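Local coordinates for protein N-(5'-phosphoribosyl)anthranilate isomerase (Thermococcus kodakarensis, PDB 5LHF) that catalyses the isomerisation of N-(5-phospho-beta-D-ribosyl)anthranilate to 1-(2-carboxyphenylamino)-1-deoxy-D-ribulose 5-phosphate, a step of tryptophan biosynthesis, at residues E4-E16 with A24-K38. Residues are numbered along the deposited sequence; the frame is centred on the assembly and turned at random.
Sequences EFVKICGVKTMDE and ADATGVVVNSRSKRK
Gly-10 O is gripped side-on by Arg-37, whose NE (2.9 Å) and NH2 (3.0 Å) both donate to it almost in the guanidinium plane. Arg-37 NH2 also reaches the syn lone pair of Glu-16 OE2 at 2.9 Å in a salt bridge, carboxylate and guanidinium planes 33° apart. Bends at chi2 and chi3 fold the arginine back and bring this edge to Gly-10 O, while the aliphatic part of Lys-12 crosses over one face. Glycine suits position 10 because phi is positive and a side chain would run into Arg-37 CG. A leucine in place of Arg-37 would probably leave Gly-10 O without its two donors and the Glu-16 carboxylate without its charged mate here. The stem of Lys-12 crosses Arg-37 at about a right angle, and its NZ donates to Lys-36 O in the carbonyl plane, tying the two loops together. Nearer the barrel, Gly-28 O receives both Gly-10 N and Val-11 N. With chi1 near trans (-170°), Thr-27 OG1 points at Ile-8 O, 2.6 Å away and in line with the C=O; threonine thus supplies a donor while presenting carbon to the helix side. At the other end Asp-25 OD2 takes Val-6 N on its anti lone pair, and Phe-5 CZ packs on Ala-26 CB, a methyl small enough to admit the ring. Strands 5-9 and 26-30 run parallel as the first two of the eight-stranded TIM barrel, joined by helix 14-20 in a beta-alpha-beta crossover. Lys-7 NZ forms a salt bridge with Asp-183 and a hydrogen bond with Gln-80, whereas Arg-37 NH1 meets Glu-189 and Gly-192; Thr-27 packs on Leu-17 and Val-20 of helix 14-20, and Val-29 on Ala-44 and Leu-47 of helix 41-50.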
loop_
_atom_site.group_PDB
_atom_site.type_symbol
_atom_site.label_atom_id
_atom_site.label_comp_id
_atom_site.label_asym_id
_atom_site.label_seq_id
_atom_site.Cartn_x
_atom_site.Cartn_y
_atom_site.Cartn_z
ATOM N N GLU A 4 12.344 0.090 6.869
ATOM C CA GLU A 4 13.210 0.343 5.726
ATOM C C GLU A 4 12.486 0.918 4.519
ATOM O O GLU A 4 13.149 1.423 3.603
ATOM C CB GLU A 4 13.935 -0.943 5.307
ATOM C CG GLU A 4 14.981 -1.494 6.305
ATOM C CD GLU A 4 15.880 -0.459 6.999
ATOM O OE1 GLU A 4 15.918 0.733 6.621
ATOM O OE2 GLU A 4 16.582 -0.860 7.956
ATOM N N PHE A 5 11.162 0.871 4.489
ATOM C CA PHE A 5 10.413 1.220 3.293
ATOM C C PHE A 5 9.257 2.125 3.685
ATOM O O PHE A 5 8.482 1.792 4.580
ATOM C CB PHE A 5 9.906 -0.052 2.600
ATOM C CG PHE A 5 8.988 0.188 1.428
ATOM C CD1 PHE A 5 9.505 0.387 0.154
ATOM C CD2 PHE A 5 7.606 0.139 1.586
ATOM C CE1 PHE A 5 8.666 0.581 -0.922
ATOM C CE2 PHE A 5 6.752 0.320 0.504
ATOM C CZ PHE A 5 7.283 0.542 -0.755
ATOM N N VAL A 6 9.153 3.277 3.039
ATOM C CA VAL A 6 8.046 4.198 3.275
ATOM C C VAL A 6 7.396 4.510 1.940
ATOM O O VAL A 6 8.076 4.946 1.005
ATOM C CB VAL A 6 8.512 5.501 3.944
ATOM C CG1 VAL A 6 7.312 6.426 4.165
ATOM C CG2 VAL A 6 9.267 5.192 5.246
ATOM N N LYS A 7 6.086 4.298 1.855
ATOM C CA LYS A 7 5.327 4.572 0.644
ATOM C C LYS A 7 4.265 5.607 0.981
ATOM O O LYS A 7 3.561 5.461 1.984
ATOM C CB LYS A 7 4.693 3.297 0.091
ATOM C CG LYS A 7 3.752 3.535 -1.092
ATOM C CD LYS A 7 3.355 2.206 -1.771
ATOM C CE LYS A 7 2.157 2.386 -2.701
ATOM N NZ LYS A 7 0.842 2.322 -1.963
ATOM N N ILE A 8 4.195 6.680 0.191
ATOM C CA ILE A 8 3.129 7.672 0.326
ATOM C C ILE A 8 2.226 7.512 -0.884
ATOM O O ILE A 8 2.628 7.796 -2.024
ATOM C CB ILE A 8 3.660 9.110 0.434
ATOM C CG1 ILE A 8 4.507 9.281 1.707
ATOM C CG2 ILE A 8 2.498 10.096 0.419
ATOM C CD1 ILE A 8 5.262 10.610 1.786
ATOM N N CYS A 9 1.004 7.074 -0.641
ATOM C CA CYS A 9 0.121 6.627 -1.709
ATOM C C CYS A 9 -0.848 7.739 -2.097
ATOM O O CYS A 9 -1.109 8.665 -1.324
ATOM C CB CYS A 9 -0.659 5.383 -1.277
ATOM S SG CYS A 9 -1.596 4.611 -2.631
ATOM N N GLY A 10 -1.356 7.648 -3.326
ATOM C CA GLY A 10 -2.456 8.494 -3.750
ATOM C C GLY A 10 -2.087 9.860 -4.301
ATOM O O GLY A 10 -2.796 10.838 -4.040
ATOM N N VAL A 11 -1.006 9.971 -5.050
ATOM C CA VAL A 11 -0.690 11.262 -5.652
ATOM C C VAL A 11 -1.589 11.472 -6.859
ATOM O O VAL A 11 -1.836 10.545 -7.645
ATOM C CB VAL A 11 0.803 11.369 -6.021
ATOM C CG1 VAL A 11 1.659 11.407 -4.757
ATOM C CG2 VAL A 11 1.223 10.204 -6.929
ATOM N N LYS A 12 -2.107 12.700 -6.990
ATOM C CA LYS A 12 -3.001 13.066 -8.081
ATOM C C LYS A 12 -2.390 14.061 -9.053
ATOM O O LYS A 12 -2.895 14.197 -10.172
ATOM C CB LYS A 12 -4.305 13.662 -7.534
ATOM C CG LYS A 12 -5.044 12.746 -6.575
ATOM C CD LYS A 12 -6.507 12.650 -6.937
ATOM C CE LYS A 12 -7.272 13.837 -6.444
ATOM N NZ LYS A 12 -8.731 13.697 -6.678
ATOM N N THR A 13 -1.321 14.756 -8.668
ATOM C CA THR A 13 -0.755 15.788 -9.529
ATOM C C THR A 13 0.760 15.684 -9.569
ATOM O O THR A 13 1.392 15.015 -8.746
ATOM C CB THR A 13 -1.138 17.194 -9.059
ATOM O OG1 THR A 13 -0.620 17.403 -7.742
ATOM C CG2 THR A 13 -2.648 17.365 -9.043
ATOM N N MET A 14 1.336 16.383 -10.548
ATOM C CA MET A 14 2.785 16.495 -10.630
ATOM C C MET A 14 3.346 17.155 -9.375
ATOM O O MET A 14 4.407 16.759 -8.878
ATOM C CB MET A 14 3.154 17.293 -11.884
ATOM C CG MET A 14 2.681 18.745 -11.872
ATOM S SD MET A 14 2.798 19.570 -13.481
ATOM C CE MET A 14 4.567 19.885 -13.564
ATOM N N ASP A 15 2.621 18.132 -8.827
ATOM C CA ASP A 15 3.098 18.806 -7.622
ATOM C C ASP A 15 3.160 17.846 -6.441
ATOM O O ASP A 15 4.145 17.839 -5.692
ATOM C CB ASP A 15 2.205 19.994 -7.290
ATOM C CG ASP A 15 2.363 21.127 -8.272
ATOM O OD1 ASP A 15 1.369 21.850 -8.485
ATOM O OD2 ASP A 15 3.476 21.299 -8.821
ATOM N N GLU A 16 2.121 17.028 -6.257
ATOM C CA GLU A 16 2.139 16.045 -5.172
ATOM C C GLU A 16 3.226 14.999 -5.389
ATOM O O GLU A 16 3.914 14.597 -4.441
ATOM C CB GLU A 16 0.773 15.366 -5.070
ATOM C CG GLU A 16 -0.297 16.245 -4.498
ATOM C CD GLU A 16 -1.549 15.479 -4.188
ATOM O OE1 GLU A 16 -1.913 14.573 -4.974
ATOM O OE2 GLU A 16 -2.159 15.767 -3.139
ATOM N N ALA A 24 9.786 9.719 0.122
ATOM C CA ALA A 24 9.317 8.340 0.174
ATOM C C ALA A 24 10.185 7.422 -0.679
ATOM O O ALA A 24 10.792 7.843 -1.662
ATOM C CB ALA A 24 7.852 8.231 -0.295
ATOM N N ASP A 25 10.226 6.145 -0.296
ATOM C CA ASP A 25 10.849 5.149 -1.161
ATOM C C ASP A 25 9.980 4.771 -2.352
ATOM O O ASP A 25 10.513 4.276 -3.352
ATOM C CB ASP A 25 11.173 3.912 -0.344
ATOM C CG ASP A 25 12.097 4.225 0.804
ATOM O OD1 ASP A 25 13.242 4.601 0.511
ATOM O OD2 ASP A 25 11.681 4.100 1.980
ATOM N N ALA A 26 8.670 4.999 -2.268
ATOM C CA ALA A 26 7.737 4.626 -3.322
ATOM C C ALA A 26 6.486 5.470 -3.164
ATOM O O ALA A 26 6.202 5.993 -2.082
ATOM C CB ALA A 26 7.366 3.134 -3.281
ATOM N N THR A 27 5.732 5.575 -4.249
ATOM C CA THR A 27 4.435 6.236 -4.201
ATOM C C THR A 27 3.444 5.390 -4.996
ATOM O O THR A 27 3.735 4.255 -5.393
ATOM C CB THR A 27 4.553 7.688 -4.700
ATOM O OG1 THR A 27 3.331 8.393 -4.424
ATOM C CG2 THR A 27 4.861 7.737 -6.191
ATOM N N GLY A 28 2.245 5.924 -5.175
ATOM C CA GLY A 28 1.185 5.185 -5.837
ATOM C C GLY A 28 0.173 6.129 -6.435
ATOM O O GLY A 28 -0.082 7.210 -5.896
ATOM N N VAL A 29 -0.418 5.712 -7.559
ATOM C CA VAL A 29 -1.483 6.474 -8.197
ATOM C C VAL A 29 -2.692 5.559 -8.372
ATOM O O VAL A 29 -2.554 4.423 -8.838
ATOM C CB VAL A 29 -1.022 7.094 -9.537
ATOM C CG1 VAL A 29 -0.536 6.013 -10.523
ATOM C CG2 VAL A 29 -2.166 7.869 -10.151
ATOM N N VAL A 30 -3.872 6.042 -7.975
ATOM C CA VAL A 30 -5.064 5.202 -7.877
ATOM C C VAL A 30 -5.899 5.348 -9.146
ATOM O O VAL A 30 -6.173 6.465 -9.598
ATOM C CB VAL A 30 -5.895 5.559 -6.631
ATOM C CG1 VAL A 30 -7.189 4.719 -6.585
ATOM C CG2 VAL A 30 -5.051 5.376 -5.354
ATOM N N VAL A 31 -6.299 4.216 -9.724
ATOM C CA VAL A 31 -7.154 4.197 -10.907
ATOM C C VAL A 31 -8.267 3.181 -10.696
ATOM O O VAL A 31 -8.134 2.231 -9.922
ATOM C CB VAL A 31 -6.376 3.857 -12.206
ATOM C CG1 VAL A 31 -5.312 4.912 -12.519
ATOM C CG2 VAL A 31 -5.770 2.441 -12.142
ATOM N N ASN A 32 -9.368 3.383 -11.424
ATOM C CA ASN A 32 -10.462 2.414 -11.500
ATOM C C ASN A 32 -10.775 1.808 -10.129
ATOM O O ASN A 32 -10.752 0.592 -9.934
ATOM C CB ASN A 32 -10.144 1.316 -12.530
ATOM C CG ASN A 32 -9.997 1.862 -13.961
ATOM O OD1 ASN A 32 -10.611 2.862 -14.320
ATOM N ND2 ASN A 32 -9.196 1.186 -14.782
ATOM N N SER A 33 -11.036 2.688 -9.158
ATOM C CA SER A 33 -11.337 2.284 -7.788
ATOM C C SER A 33 -12.291 3.292 -7.163
ATOM O O SER A 33 -12.341 4.459 -7.564
ATOM C CB SER A 33 -10.074 2.210 -6.908
ATOM O OG SER A 33 -9.074 1.376 -7.470
ATOM N N ARG A 34 -13.035 2.821 -6.156
ATOM C CA ARG A 34 -13.739 3.696 -5.225
ATOM C C ARG A 34 -12.731 4.470 -4.380
ATOM O O ARG A 34 -12.297 3.978 -3.330
ATOM C CB ARG A 34 -14.666 2.881 -4.313
ATOM C CG ARG A 34 -15.668 2.005 -5.049
ATOM C CD ARG A 34 -16.375 1.024 -4.111
ATOM N NE ARG A 34 -17.394 0.276 -4.849
ATOM C CZ ARG A 34 -18.053 -0.776 -4.370
ATOM N NH1 ARG A 34 -17.808 -1.218 -3.136
ATOM N NH2 ARG A 34 -18.957 -1.384 -5.129
ATOM N N SER A 35 -12.344 5.667 -4.819
ATOM C CA SER A 35 -11.319 6.418 -4.102
ATOM C C SER A 35 -11.414 7.899 -4.442
ATOM O O SER A 35 -11.612 8.263 -5.604
ATOM C CB SER A 35 -9.921 5.895 -4.451
ATOM O OG SER A 35 -8.903 6.760 -3.978
ATOM N N LYS A 36 -11.253 8.739 -3.409
ATOM C CA LYS A 36 -11.031 10.170 -3.577
ATOM C C LYS A 36 -9.769 10.489 -4.369
ATOM O O LYS A 36 -9.638 11.609 -4.878
ATOM C CB LYS A 36 -10.905 10.852 -2.211
ATOM C CG LYS A 36 -12.168 10.942 -1.388
ATOM C CD LYS A 36 -11.898 11.756 -0.113
ATOM C CE LYS A 36 -12.081 10.932 1.138
ATOM N NZ LYS A 36 -13.484 10.448 1.214
ATOM N N ARG A 37 -8.813 9.566 -4.431
ATOM C CA ARG A 37 -7.554 9.805 -5.118
ATOM C C ARG A 37 -7.557 9.266 -6.536
ATOM O O ARG A 37 -6.508 9.285 -7.188
ATOM C CB ARG A 37 -6.379 9.163 -4.350
ATOM C CG ARG A 37 -6.399 9.396 -2.825
ATOM C CD ARG A 37 -6.511 10.871 -2.504
ATOM N NE ARG A 37 -5.302 11.586 -2.902
ATOM C CZ ARG A 37 -5.080 12.868 -2.644
ATOM N NH1 ARG A 37 -5.990 13.574 -1.987
ATOM N NH2 ARG A 37 -3.948 13.439 -3.050
ATOM N N LYS A 38 -8.691 8.739 -6.998
ATOM C CA LYS A 38 -8.773 8.190 -8.344
ATOM C C LYS A 38 -8.484 9.282 -9.375
ATOM O O LYS A 38 -8.921 10.429 -9.219
ATOM C CB LYS A 38 -10.160 7.582 -8.566
ATOM C CG LYS A 38 -10.368 6.931 -9.923
ATOM C CD LYS A 38 -11.812 6.446 -10.054
ATOM C CE LYS A 38 -12.549 7.214 -11.132
ATOM N NZ LYS A 38 -12.577 6.494 -12.429
HETATM O O HOH W 1 -3.928 8.730 -6.852
HETATM O O HOH W 2 -10.594 11.798 -7.982
#